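Local coordinates for Non-sulfated chondroitin lyase E66 (Autographa californica nucleopolyhedrovirus, PDB 3VSN), which acts as a chondroitin lyase of the occlusion-derived virus envelope and plays an essential role in oral infection of the insect host, at residues I115-L120 with E146-I151; R281-V286 with N307-F312; L317-A322 with K326-L331. All blocks are in the same frame, centred on the assembly; numbering follows the deposited sequence.

Interaction 1 (I115-L120 with E146-I151); sequences IICSKL and EVFMNI
Phe148 reaches across to Cys117 and Leu120 where helix 103-119 meets helix 138-154, two helices of the α/α toroid that makes up the N-terminal part of this polysaccharide lyase. The Phe148 side chain can be followed outward. The bond to CB leaves at an angle to the direction of the other helix, and contact begins only at the ring; with chi1 at -80°, CG lies beside the backbone N and anti to the carbonyl carbon, which carries the ring over to the end of helix 103-119. The far side of the ring then does the touching. CE1 and CZ both lie 3.6 Å from Cys117 SG, the same distance for two neighbouring ring carbons, while SG is 4.7 Å from the ring centroid and 72° off the ring normal. This is a Cys sulfur-aromatic contact of oblique geometry. CZ also has Leu120 CD1 at 4.4 Å, near the ring plane and at its edge. Trp171 of helix 161-175 touches Cys117, Leu120 and Phe148 alike, so a third helix joins the same cluster. All five residues that meet across the two segments are buried, yet the summed interface is only 155 Å², and no hydrogen bond crosses it. One helical turn before Leu120, a looser apolar touch completes the contact: Ile116 CD1 stands 4.4 Å from Val147 CG1.

Interaction 2 (R281-V286 with N307-F312); sequences RAIENV and NVIGNF
The Phe312 ring has Ile309 CA centred over one face at a height of 3.8 Å, and Ile283 CD1 at its edge, in plane, 3.9 Å from CD2. The contact lies where the helical part of the lyase gives way to its β-sheet part: Ile283 sits near the C-terminal end of helix 276-284, and Ile309 and Phe312 belong to the long loop that leads on to strand 318-322. Tyr259 stacks on the Phe312 ring from outside the two segments. A second flat group, the Arg281 guanidinium, has Glu284 CB at its edge and takes no part in the crossing; its NH2 forms a salt bridge to Glu284 OE1 at 3.0 Å, on the anti lone pair, with the oxygen 20° out of the guanidinium plane. Ile283 carries the contact on two branches. CG2, anti to the backbone N, packs 4.0 Å from Ile309 CG1, the two isoleucines lying alongside and pointing opposite ways. CD1, on the other branch, approaches the aromatic edge, and here the isoleucine runs roughly perpendicular to the Phe312 side chain. Every residue touching across is buried and apolar. The Ile283 side chain is about 10 Å from that of Tyr254, the catalytic proton donor, which places this packing near the active site. At its far end, Val286 CG2 comes within 4.4 Å of Ile309 CD1.

Interaction 3 (L317-A322 with K326-L331); sequences LAVHSA and KVLTKL
A β-hairpin with a G1 β-bulge pairs strand 318-322 with strand 327-331, the first two strands of a four-stranded antiparallel sheet. Their axes approach to 4.7 Å and run at 168°, close to exactly antiparallel. Three hydrogen-bonded pairs, Ala318 with Leu331, His320 with Thr329 and Ala322 with Val327, alternate with two non-hydrogen-bonded ones. The shortest and straightest bond is His320 N to Thr329 O, 2.7 Å with 178° at the hydrogen. At the bulge Ala322 O accepts twice, from Lys326 N at 2.8 Å and from Val327 N at 3.2 Å, and Lys326 takes a positive phi of 75°. On the face of Val319, Ser321, Leu328 and Lys330, Val319 spreads its two methyls: CG1, anti to the backbone N, meets Leu328 CD1 at 3.8 Å, and CG2 lies 3.9 Å from Lys330 CG. Leu328 CD1 also comes 3.5 Å from His320 O. The extended Lys330 bends only at chi4; its aliphatic chain packs on Val319, and its NZ reaches the carbonyl of Thr424 and a salt bridge with Asp450. Lys326 NZ is bonded to the carbonyl of Asp323 in the turn and pairs with Glu608 outside the hairpin. Backbone bonds thus set the register, the bulge puts two N-H groups on one carbonyl, and both lysine charges are met by carboxylates and carbonyls.

How the interactions relate
Along the chain the three contacts come in series. Interaction 1 lies within the helical N-terminal region, its centre about 32 Å from that of interaction 2 and 44 Å from that of interaction 3, and touches neither. Interactions 2 and 3 are neighbours, with centres about 12 Å apart: helix 276-284 and strand 318-322 follow each other in the chain, joined by the loop that carries 307-312. They meet directly, Asn285 O lying 2.7 Å from Thr329 OG1 in a probable hydrogen bond, while the His320 side chain packs against Arg281, Glu284 and Asn285. Residues 281-285 thus meet the hairpin face that carries His320 and Thr329, joining helical and β regions.

Interaction 1 (I115-L120 with E146-I151)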
ATOM      1  N   ILE A 115     -35.964 -13.333   9.008  1.00 22.03           N
ATOM      2  CA  ILE A 115     -35.353 -14.549   9.554  1.00 22.63           C
ATOM      3  C   ILE A 115     -34.297 -14.210  10.613  1.00 22.76           C
ATOM      4  O   ILE A 115     -34.292 -14.796  11.697  1.00 22.76           O
ATOM      5  CB  ILE A 115     -34.776 -15.466   8.446  1.00 22.64           C
ATOM      6  CG1 ILE A 115     -35.904 -16.039   7.577  1.00 22.93           C
ATOM      7  CG2 ILE A 115     -33.976 -16.611   9.051  1.00 23.14           C
ATOM      8  CD1 ILE A 115     -35.446 -16.608   6.247  1.00 22.94           C
ATOM      9  N   ILE A 116     -33.428 -13.247  10.307  1.00 22.56           N
ATOM     10  CA  ILE A 116     -32.407 -12.792  11.259  1.00 22.77           C
ATOM     11  C   ILE A 116     -33.030 -12.218  12.538  1.00 22.93           C
ATOM     12  O   ILE A 116     -32.599 -12.547  13.646  1.00 22.87           O
ATOM     13  CB  ILE A 116     -31.438 -11.765  10.621  1.00 22.38           C
ATOM     14  CG1 ILE A 116     -30.607 -12.433   9.522  1.00 22.39           C
ATOM     15  CG2 ILE A 116     -30.515 -11.159  11.673  1.00 22.50           C
ATOM     16  CD1 ILE A 116     -29.850 -11.460   8.640  1.00 21.85           C
ATOM     17  N   CYS A 117     -34.049 -11.375  12.378  1.00 23.39           N
ATOM     18  CA  CYS A 117     -34.736 -10.757  13.515  1.00 24.34           C
ATOM     19  C   CYS A 117     -35.374 -11.781  14.453  1.00 25.02           C
ATOM     20  O   CYS A 117     -35.386 -11.587  15.668  1.00 25.37           O
ATOM     21  CB  CYS A 117     -35.774  -9.742  13.036  1.00 23.84           C
ATOM     22  SG  CYS A 117     -35.028  -8.241  12.361  1.00 22.90           S
ATOM     23  N   SER A 118     -35.878 -12.875  13.885  1.00 26.13           N
ATOM     24  CA  SER A 118     -36.491 -13.946  14.672  1.00 27.34           C
ATOM     25  C   SER A 118     -35.466 -14.763  15.468  1.00 27.79           C
ATOM     26  O   SER A 118     -35.837 -15.493  16.387  1.00 28.20           O
ATOM     27  CB  SER A 118     -37.325 -14.870  13.777  1.00 27.67           C
ATOM     28  OG  SER A 118     -36.500 -15.759  13.042  1.00 28.30           O
ATOM     29  N   LYS A 119     -34.187 -14.643  15.113  1.00 27.78           N
ATOM     30  CA  LYS A 119     -33.123 -15.377  15.805  1.00 28.08           C
ATOM     31  C   LYS A 119     -32.448 -14.558  16.906  1.00 28.09           C
ATOM     32  O   LYS A 119     -31.816 -15.125  17.800  1.00 28.46           O
ATOM     33  CB  LYS A 119     -32.066 -15.885  14.816  1.00 28.66           C
ATOM     34  CG  LYS A 119     -32.575 -16.856  13.761  1.00 29.72           C
ATOM     35  CD  LYS A 119     -33.056 -18.171  14.359  1.00 29.95           C
ATOM     36  CE  LYS A 119     -33.616 -19.078  13.276  1.00 30.68           C
ATOM     37  NZ  LYS A 119     -34.339 -20.252  13.838  1.00 31.65           N
ATOM     38  N   LEU A 120     -32.582 -13.234  16.837  1.00 27.50           N
ATOM     39  CA  LEU A 120     -31.902 -12.335  17.772  1.00 27.81           C
ATOM     40  C   LEU A 120     -32.556 -12.324  19.157  1.00 28.40           C
ATOM     41  O   LEU A 120     -33.769 -12.128  19.266  1.00 28.63           O
ATOM     42  CB  LEU A 120     -31.827 -10.907  17.209  1.00 26.90           C
ATOM     43  CG  LEU A 120     -30.928 -10.636  15.996  1.00 26.67           C
ATOM     44  CD1 LEU A 120     -31.142  -9.216  15.490  1.00 26.49           C
ATOM     45  CD2 LEU A 120     -29.459 -10.868  16.321  1.00 26.34           C
ATOM     46  N   GLU A 146     -25.028  -3.246   9.221  1.00 17.38           N
ATOM     47  CA  GLU A 146     -24.905  -2.906   7.799  1.00 17.56           C
ATOM     48  C   GLU A 146     -25.957  -3.613   6.940  1.00 17.25           C
ATOM     49  O   GLU A 146     -26.414  -3.057   5.939  1.00 17.42           O
ATOM     50  CB  GLU A 146     -23.485  -3.186   7.288  1.00 18.15           C
ATOM     51  CG  GLU A 146     -22.447  -2.216   7.844  1.00 18.70           C
ATOM     52  CD  GLU A 146     -21.002  -2.620   7.575  1.00 19.39           C
ATOM     53  OE1 GLU A 146     -20.738  -3.775   7.171  1.00 19.85           O
ATOM     54  OE2 GLU A 146     -20.115  -1.767   7.783  1.00 19.82           O
ATOM     55  N   VAL A 147     -26.344  -4.828   7.335  1.00 16.92           N
ATOM     56  CA  VAL A 147     -27.411  -5.569   6.648  1.00 16.77           C
ATOM     57  C   VAL A 147     -28.742  -4.821   6.762  1.00 16.67           C
ATOM     58  O   VAL A 147     -29.419  -4.596   5.757  1.00 16.26           O
ATOM     59  CB  VAL A 147     -27.562  -7.009   7.191  1.00 16.84           C
ATOM     60  CG1 VAL A 147     -28.751  -7.713   6.552  1.00 16.84           C
ATOM     61  CG2 VAL A 147     -26.291  -7.805   6.941  1.00 16.75           C
ATOM     62  N   PHE A 148     -29.094  -4.429   7.987  1.00 16.81           N
ATOM     63  CA  PHE A 148     -30.304  -3.649   8.243  1.00 16.98           C
ATOM     64  C   PHE A 148     -30.337  -2.397   7.373  1.00 17.08           C
ATOM     65  O   PHE A 148     -31.343  -2.117   6.713  1.00 16.68           O
ATOM     66  CB  PHE A 148     -30.399  -3.262   9.722  1.00 17.20           C
ATOM     67  CG  PHE A 148     -30.923  -4.360  10.610  1.00 17.53           C
ATOM     68  CD1 PHE A 148     -32.282  -4.438  10.909  1.00 17.70           C
ATOM     69  CD2 PHE A 148     -30.063  -5.306  11.157  1.00 17.54           C
ATOM     70  CE1 PHE A 148     -32.771  -5.443  11.729  1.00 17.83           C
ATOM     71  CE2 PHE A 148     -30.547  -6.315  11.980  1.00 17.99           C
ATOM     72  CZ  PHE A 148     -31.905  -6.382  12.268  1.00 18.04           C
ATOM     73  N   MET A 149     -29.222  -1.666   7.361  1.00 16.79           N
ATOM     74  CA  MET A 149     -29.119  -0.427   6.604  1.00 16.60           C
ATOM     75  C   MET A 149     -29.261  -0.646   5.093  1.00 16.47           C
ATOM     76  O   MET A 149     -30.061   0.028   4.443  1.00 16.13           O
ATOM     77  CB  MET A 149     -27.802   0.286   6.928  1.00 16.98           C
ATOM     78  CG  MET A 149     -27.639   1.616   6.216  1.00 17.19           C
ATOM     79  SD  MET A 149     -26.115   2.440   6.688  1.00 17.82           S
ATOM     80  CE  MET A 149     -26.300   3.986   5.816  1.00 17.72           C
ATOM     81  N   ASN A 150     -28.495  -1.591   4.546  1.00 16.39           N
ATOM     82  CA  ASN A 150     -28.521  -1.868   3.108  1.00 16.28           C
ATOM     83  C   ASN A 150     -29.895  -2.328   2.610  1.00 16.16           C
ATOM     84  O   ASN A 150     -30.385  -1.827   1.595  1.00 15.80           O
ATOM     85  CB  ASN A 150     -27.439  -2.881   2.717  1.00 16.68           C
ATOM     86  CG  ASN A 150     -26.058  -2.255   2.619  1.00 17.39           C
ATOM     87  OD1 ASN A 150     -25.373  -2.061   3.625  1.00 18.00           O
ATOM     88  ND2 ASN A 150     -25.638  -1.939   1.399  1.00 17.46           N
ATOM     89  N   ILE A 151     -30.513  -3.263   3.332  1.00 15.71           N
ATOM     90  CA  ILE A 151     -31.830  -3.787   2.955  1.00 15.65           C
ATOM     91  C   ILE A 151     -32.897  -2.689   3.003  1.00 15.71           C
ATOM     92  O   ILE A 151     -33.622  -2.483   2.027  1.00 15.80           O
ATOM     93  CB  ILE A 151     -32.234  -5.025   3.801  1.00 15.53           C
ATOM     94  CG1 ILE A 151     -31.317  -6.206   3.465  1.00 15.54           C
ATOM     95  CG2 ILE A 151     -33.688  -5.410   3.538  1.00 15.54           C
ATOM     96  CD1 ILE A 151     -31.577  -7.478   4.251  1.00 15.37           C
TER

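Interaction 2 (R281-V286 with N307-F312)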
ATOM      1  N   ARG A 281      -3.647  12.067  -0.491  1.00 15.43           N
ATOM      2  CA  ARG A 281      -2.200  12.030  -0.699  1.00 15.42           C
ATOM      3  C   ARG A 281      -1.567  10.728  -0.189  1.00 14.76           C
ATOM      4  O   ARG A 281      -0.669  10.186  -0.828  1.00 14.24           O
ATOM      5  CB  ARG A 281      -1.527  13.251  -0.060  1.00 15.80           C
ATOM      6  CG  ARG A 281      -1.787  14.570  -0.793  1.00 16.63           C
ATOM      7  CD  ARG A 281      -1.002  14.694  -2.098  1.00 17.00           C
ATOM      8  NE  ARG A 281       0.425  14.493  -1.860  1.00 17.29           N
ATOM      9  CZ  ARG A 281       1.125  13.437  -2.266  1.00 17.40           C
ATOM     10  NH1 ARG A 281       2.416  13.356  -1.963  1.00 17.48           N
ATOM     11  NH2 ARG A 281       0.553  12.467  -2.974  1.00 17.30           N
ATOM     12  N   ALA A 282      -2.045  10.234   0.952  1.00 14.32           N
ATOM     13  CA  ALA A 282      -1.576   8.957   1.503  1.00 14.28           C
ATOM     14  C   ALA A 282      -1.827   7.789   0.550  1.00 14.12           C
ATOM     15  O   ALA A 282      -0.987   6.895   0.418  1.00 14.03           O
ATOM     16  CB  ALA A 282      -2.225   8.683   2.851  1.00 14.25           C
ATOM     17  N   ILE A 283      -2.983   7.804  -0.110  1.00 13.85           N
ATOM     18  CA  ILE A 283      -3.333   6.757  -1.067  1.00 13.79           C
ATOM     19  C   ILE A 283      -2.536   6.926  -2.366  1.00 13.72           C
ATOM     20  O   ILE A 283      -2.019   5.945  -2.907  1.00 13.47           O
ATOM     21  CB  ILE A 283      -4.862   6.692  -1.322  1.00 13.82           C
ATOM     22  CG1 ILE A 283      -5.636   6.442  -0.007  1.00 13.81           C
ATOM     23  CG2 ILE A 283      -5.207   5.644  -2.378  1.00 13.71           C
ATOM     24  CD1 ILE A 283      -5.270   5.179   0.753  1.00 13.87           C
ATOM     25  N   GLU A 284      -2.422   8.167  -2.849  1.00 13.56           N
ATOM     26  CA  GLU A 284      -1.581   8.463  -4.016  1.00 13.69           C
ATOM     27  C   GLU A 284      -0.148   7.988  -3.797  1.00 13.46           C
ATOM     28  O   GLU A 284       0.495   7.472  -4.714  1.00 13.25           O
ATOM     29  CB  GLU A 284      -1.562   9.963  -4.315  1.00 14.09           C
ATOM     30  CG  GLU A 284      -2.876  10.523  -4.824  1.00 14.55           C
ATOM     31  CD  GLU A 284      -2.818  12.013  -5.105  1.00 15.11           C
ATOM     32  OE1 GLU A 284      -1.825  12.674  -4.720  1.00 15.47           O
ATOM     33  OE2 GLU A 284      -3.775  12.522  -5.721  1.00 15.51           O
ATOM     34  N   ASN A 285       0.339   8.161  -2.570  1.00 13.22           N
ATOM     35  CA  ASN A 285       1.724   7.835  -2.233  1.00 13.35           C
ATOM     36  C   ASN A 285       2.094   6.353  -2.336  1.00 13.37           C
ATOM     37  O   ASN A 285       3.278   6.028  -2.430  1.00 13.18           O
ATOM     38  CB  ASN A 285       2.092   8.378  -0.846  1.00 13.24           C
ATOM     39  CG  ASN A 285       2.446   9.853  -0.868  1.00 13.34           C
ATOM     40  OD1 ASN A 285       2.624  10.444  -1.933  1.00 13.67           O
ATOM     41  ND2 ASN A 285       2.550  10.459   0.314  1.00 13.20           N
ATOM     42  N   VAL A 286       1.101   5.460  -2.319  1.00 13.27           N
ATOM     43  CA  VAL A 286       1.389   4.012  -2.328  1.00 13.45           C
ATOM     44  C   VAL A 286       0.572   3.170  -3.319  1.00 13.52           C
ATOM     45  O   VAL A 286       1.006   2.089  -3.714  1.00 13.50           O
ATOM     46  CB  VAL A 286       1.285   3.372  -0.912  1.00 13.47           C
ATOM     47  CG1 VAL A 286       2.183   4.088   0.092  1.00 13.53           C
ATOM     48  CG2 VAL A 286      -0.161   3.329  -0.421  1.00 13.50           C
ATOM     49  N   ASN A 307      -7.719  -5.450  -3.440  1.00 15.83           N
ATOM     50  CA  ASN A 307      -8.833  -5.426  -4.386  1.00 16.14           C
ATOM     51  C   ASN A 307      -9.766  -4.214  -4.232  1.00 15.74           C
ATOM     52  O   ASN A 307     -10.770  -4.114  -4.939  1.00 15.44           O
ATOM     53  CB  ASN A 307      -9.605  -6.762  -4.396  1.00 17.09           C
ATOM     54  CG  ASN A 307     -10.284  -7.074  -3.073  1.00 17.97           C
ATOM     55  OD1 ASN A 307     -10.402  -6.221  -2.190  1.00 18.81           O
ATOM     56  ND2 ASN A 307     -10.743  -8.313  -2.932  1.00 18.73           N
ATOM     57  N   VAL A 308      -9.426  -3.297  -3.323  1.00 15.27           N
ATOM     58  CA  VAL A 308     -10.213  -2.061  -3.138  1.00 15.16           C
ATOM     59  C   VAL A 308      -9.444  -0.742  -3.335  1.00 15.07           C
ATOM     60  O   VAL A 308     -10.037   0.257  -3.748  1.00 15.02           O
ATOM     61  CB  VAL A 308     -10.973  -2.019  -1.784  1.00 14.95           C
ATOM     62  CG1 VAL A 308     -12.080  -3.063  -1.751  1.00 14.87           C
ATOM     63  CG2 VAL A 308     -10.025  -2.185  -0.601  1.00 14.97           C
ATOM     64  N   ILE A 309      -8.144  -0.731  -3.041  1.00 14.95           N
ATOM     65  CA  ILE A 309      -7.370   0.523  -3.058  1.00 15.02           C
ATOM     66  C   ILE A 309      -7.461   1.271  -4.394  1.00 14.70           C
ATOM     67  O   ILE A 309      -7.423   2.499  -4.423  1.00 14.60           O
ATOM     68  CB  ILE A 309      -5.896   0.317  -2.623  1.00 15.09           C
ATOM     69  CG1 ILE A 309      -5.302   1.634  -2.095  1.00 15.26           C
ATOM     70  CG2 ILE A 309      -5.068  -0.265  -3.763  1.00 14.98           C
ATOM     71  CD1 ILE A 309      -4.019   1.477  -1.299  1.00 15.13           C
ATOM     72  N   GLY A 310      -7.600   0.528  -5.490  1.00 14.61           N
ATOM     73  CA  GLY A 310      -7.714   1.130  -6.818  1.00 14.71           C
ATOM     74  C   GLY A 310      -8.985   1.950  -6.998  1.00 14.78           C
ATOM     75  O   GLY A 310      -9.059   2.803  -7.886  1.00 14.60           O
ATOM     76  N   ASN A 311      -9.977   1.692  -6.144  1.00 14.76           N
ATOM     77  CA  ASN A 311     -11.274   2.371  -6.200  1.00 14.89           C
ATOM     78  C   ASN A 311     -11.416   3.513  -5.193  1.00 14.85           C
ATOM     79  O   ASN A 311     -12.467   4.157  -5.127  1.00 15.12           O
ATOM     80  CB  ASN A 311     -12.412   1.356  -5.998  1.00 15.01           C
ATOM     81  CG  ASN A 311     -12.357   0.213  -6.991  1.00 15.23           C
ATOM     82  OD1 ASN A 311     -12.077   0.418  -8.168  1.00 15.62           O
ATOM     83  ND2 ASN A 311     -12.626  -1.002  -6.519  1.00 15.22           N
ATOM     84  N   PHE A 312     -10.367   3.766  -4.414  1.00 14.73           N
ATOM     85  CA  PHE A 312     -10.435   4.783  -3.361  1.00 14.81           C
ATOM     86  C   PHE A 312     -10.452   6.205  -3.915  1.00 15.10           C
ATOM     87  O   PHE A 312     -11.188   7.066  -3.418  1.00 14.85           O
ATOM     88  CB  PHE A 312      -9.272   4.641  -2.372  1.00 14.69           C
ATOM     89  CG  PHE A 312      -9.397   3.478  -1.418  1.00 14.48           C
ATOM     90  CD1 PHE A 312     -10.505   2.627  -1.433  1.00 14.52           C
ATOM     91  CD2 PHE A 312      -8.408   3.259  -0.469  1.00 14.52           C
ATOM     92  CE1 PHE A 312     -10.600   1.571  -0.535  1.00 14.27           C
ATOM     93  CE2 PHE A 312      -8.499   2.211   0.433  1.00 14.56           C
ATOM     94  CZ  PHE A 312      -9.595   1.360   0.397  1.00 14.43           C
TER

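Interaction 3 (L317-A322 with K326-L331)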
ATOM      1  N   LEU A 317      -1.220  10.738 -12.938  1.00 13.21           N
ATOM      2  CA  LEU A 317       0.050  10.259 -13.466  1.00 13.07           C
ATOM      3  C   LEU A 317       1.108  11.179 -12.880  1.00 12.94           C
ATOM      4  O   LEU A 317       1.164  12.360 -13.223  1.00 13.18           O
ATOM      5  CB  LEU A 317       0.062  10.322 -14.999  1.00 13.28           C
ATOM      6  CG  LEU A 317      -1.064   9.611 -15.765  1.00 13.58           C
ATOM      7  CD1 LEU A 317      -1.187  10.160 -17.182  1.00 13.59           C
ATOM      8  CD2 LEU A 317      -0.869   8.100 -15.779  1.00 13.47           C
ATOM      9  N   ALA A 318       1.927  10.651 -11.975  1.00 12.56           N
ATOM     10  CA  ALA A 318       2.819  11.494 -11.187  1.00 12.35           C
ATOM     11  C   ALA A 318       3.913  10.718 -10.481  1.00 12.25           C
ATOM     12  O   ALA A 318       3.829   9.498 -10.319  1.00 12.30           O
ATOM     13  CB  ALA A 318       2.016  12.289 -10.160  1.00 12.41           C
ATOM     14  N   VAL A 319       4.934  11.454 -10.050  1.00 12.00           N
ATOM     15  CA  VAL A 319       5.948  10.932  -9.144  1.00 11.86           C
ATOM     16  C   VAL A 319       5.677  11.540  -7.765  1.00 11.92           C
ATOM     17  O   VAL A 319       5.557  12.757  -7.632  1.00 12.00           O
ATOM     18  CB  VAL A 319       7.369  11.274  -9.633  1.00 11.84           C
ATOM     19  CG1 VAL A 319       8.423  10.659  -8.721  1.00 11.81           C
ATOM     20  CG2 VAL A 319       7.565  10.801 -11.071  1.00 11.89           C
ATOM     21  N   HIS A 320       5.561  10.682  -6.754  1.00 11.92           N
ATOM     22  CA  HIS A 320       5.245  11.100  -5.388  1.00 12.12           C
ATOM     23  C   HIS A 320       6.374  10.758  -4.465  1.00 12.16           C
ATOM     24  O   HIS A 320       7.044   9.736  -4.649  1.00 12.10           O
ATOM     25  CB  HIS A 320       3.997  10.376  -4.881  1.00 12.22           C
ATOM     26  CG  HIS A 320       2.783  10.539  -5.760  1.00 12.35           C
ATOM     27  ND1 HIS A 320       2.095  11.697  -5.842  1.00 12.46           N
ATOM     28  CD2 HIS A 320       2.118   9.627  -6.577  1.00 12.42           C
ATOM     29  CE1 HIS A 320       1.057  11.540  -6.683  1.00 12.51           C
ATOM     30  NE2 HIS A 320       1.071  10.272  -7.131  1.00 12.51           N
ATOM     31  N   SER A 321       6.583  11.580  -3.440  1.00 12.20           N
ATOM     32  CA  SER A 321       7.580  11.254  -2.422  1.00 12.22           C
ATOM     33  C   SER A 321       7.125  11.572  -1.005  1.00 12.24           C
ATOM     34  O   SER A 321       6.464  12.578  -0.760  1.00 12.32           O
ATOM     35  CB  SER A 321       8.911  11.955  -2.711  1.00 12.33           C
ATOM     36  OG  SER A 321       8.798  13.359  -2.557  1.00 12.72           O
ATOM     37  N   ALA A 322       7.494  10.699  -0.077  1.00 12.06           N
ATOM     38  CA  ALA A 322       7.298  10.949   1.340  1.00 12.16           C
ATOM     39  C   ALA A 322       8.692  11.028   1.947  1.00 12.18           C
ATOM     40  O   ALA A 322       9.334  10.001   2.180  1.00 11.90           O
ATOM     41  CB  ALA A 322       6.482   9.829   1.963  1.00 12.10           C
ATOM     42  N   LYS A 326       9.915   7.937   4.025  1.00 12.10           N
ATOM     43  CA  LYS A 326      10.799   7.277   3.042  1.00 11.92           C
ATOM     44  C   LYS A 326      10.067   6.363   2.055  1.00 11.75           C
ATOM     45  O   LYS A 326      10.248   5.144   2.066  1.00 11.79           O
ATOM     46  CB  LYS A 326      11.981   6.539   3.713  1.00 11.84           C
ATOM     47  CG  LYS A 326      12.694   7.306   4.830  1.00 11.75           C
ATOM     48  CD  LYS A 326      13.201   8.670   4.379  1.00 11.51           C
ATOM     49  CE  LYS A 326      13.941   9.381   5.500  1.00 11.62           C
ATOM     50  NZ  LYS A 326      14.483  10.704   5.078  1.00 11.36           N
ATOM     51  N   VAL A 327       9.240   6.962   1.204  1.00 11.56           N
ATOM     52  CA  VAL A 327       8.585   6.236   0.118  1.00 11.60           C
ATOM     53  C   VAL A 327       8.685   7.079  -1.151  1.00 11.58           C
ATOM     54  O   VAL A 327       8.392   8.276  -1.131  1.00 11.79           O
ATOM     55  CB  VAL A 327       7.098   5.908   0.432  1.00 11.61           C
ATOM     56  CG1 VAL A 327       6.448   5.161  -0.726  1.00 11.58           C
ATOM     57  CG2 VAL A 327       6.974   5.084   1.707  1.00 11.59           C
ATOM     58  N   LEU A 328       9.137   6.455  -2.235  1.00 11.51           N
ATOM     59  CA  LEU A 328       9.113   7.061  -3.561  1.00 11.51           C
ATOM     60  C   LEU A 328       8.242   6.200  -4.463  1.00 11.60           C
ATOM     61  O   LEU A 328       8.460   4.994  -4.572  1.00 11.62           O
ATOM     62  CB  LEU A 328      10.530   7.166  -4.142  1.00 11.53           C
ATOM     63  CG  LEU A 328      10.671   7.574  -5.618  1.00 11.58           C
ATOM     64  CD1 LEU A 328      10.235   9.019  -5.843  1.00 11.59           C
ATOM     65  CD2 LEU A 328      12.103   7.375  -6.102  1.00 11.38           C
ATOM     66  N   THR A 329       7.266   6.823  -5.115  1.00 11.79           N
ATOM     67  CA  THR A 329       6.292   6.092  -5.913  1.00 11.91           C
ATOM     68  C   THR A 329       6.034   6.810  -7.230  1.00 11.97           C
ATOM     69  O   THR A 329       5.868   8.028  -7.260  1.00 12.16           O
ATOM     70  CB  THR A 329       4.978   5.912  -5.125  1.00 12.12           C
ATOM     71  OG1 THR A 329       5.234   5.108  -3.966  1.00 12.31           O
ATOM     72  CG2 THR A 329       3.902   5.232  -5.975  1.00 12.30           C
ATOM     73  N   LYS A 330       6.012   6.050  -8.318  1.00 11.91           N
ATOM     74  CA  LYS A 330       5.717   6.614  -9.623  1.00 11.89           C
ATOM     75  C   LYS A 330       4.595   5.839 -10.282  1.00 11.91           C
ATOM     76  O   LYS A 330       4.624   4.606 -10.335  1.00 11.80           O
ATOM     77  CB  LYS A 330       6.964   6.612 -10.516  1.00 11.69           C
ATOM     78  CG  LYS A 330       6.713   7.092 -11.940  1.00 11.70           C
ATOM     79  CD  LYS A 330       8.011   7.152 -12.727  1.00 11.64           C
ATOM     80  CE  LYS A 330       7.763   7.239 -14.224  1.00 11.77           C
ATOM     81  NZ  LYS A 330       7.232   8.558 -14.673  1.00 11.79           N
ATOM     82  N   LEU A 331       3.603   6.575 -10.768  1.00 11.95           N
ATOM     83  CA  LEU A 331       2.565   6.003 -11.602  1.00 11.92           C
ATOM     84  C   LEU A 331       2.618   6.701 -12.952  1.00 11.91           C
ATOM     85  O   LEU A 331       2.406   7.910 -13.040  1.00 11.75           O
ATOM     86  CB  LEU A 331       1.178   6.161 -10.962  1.00 12.06           C
ATOM     87  CG  LEU A 331       0.037   5.487 -11.737  1.00 12.28           C
ATOM     88  CD1 LEU A 331       0.082   3.972 -11.573  1.00 12.35           C
ATOM     89  CD2 LEU A 331      -1.318   6.040 -11.313  1.00 12.42           C
TER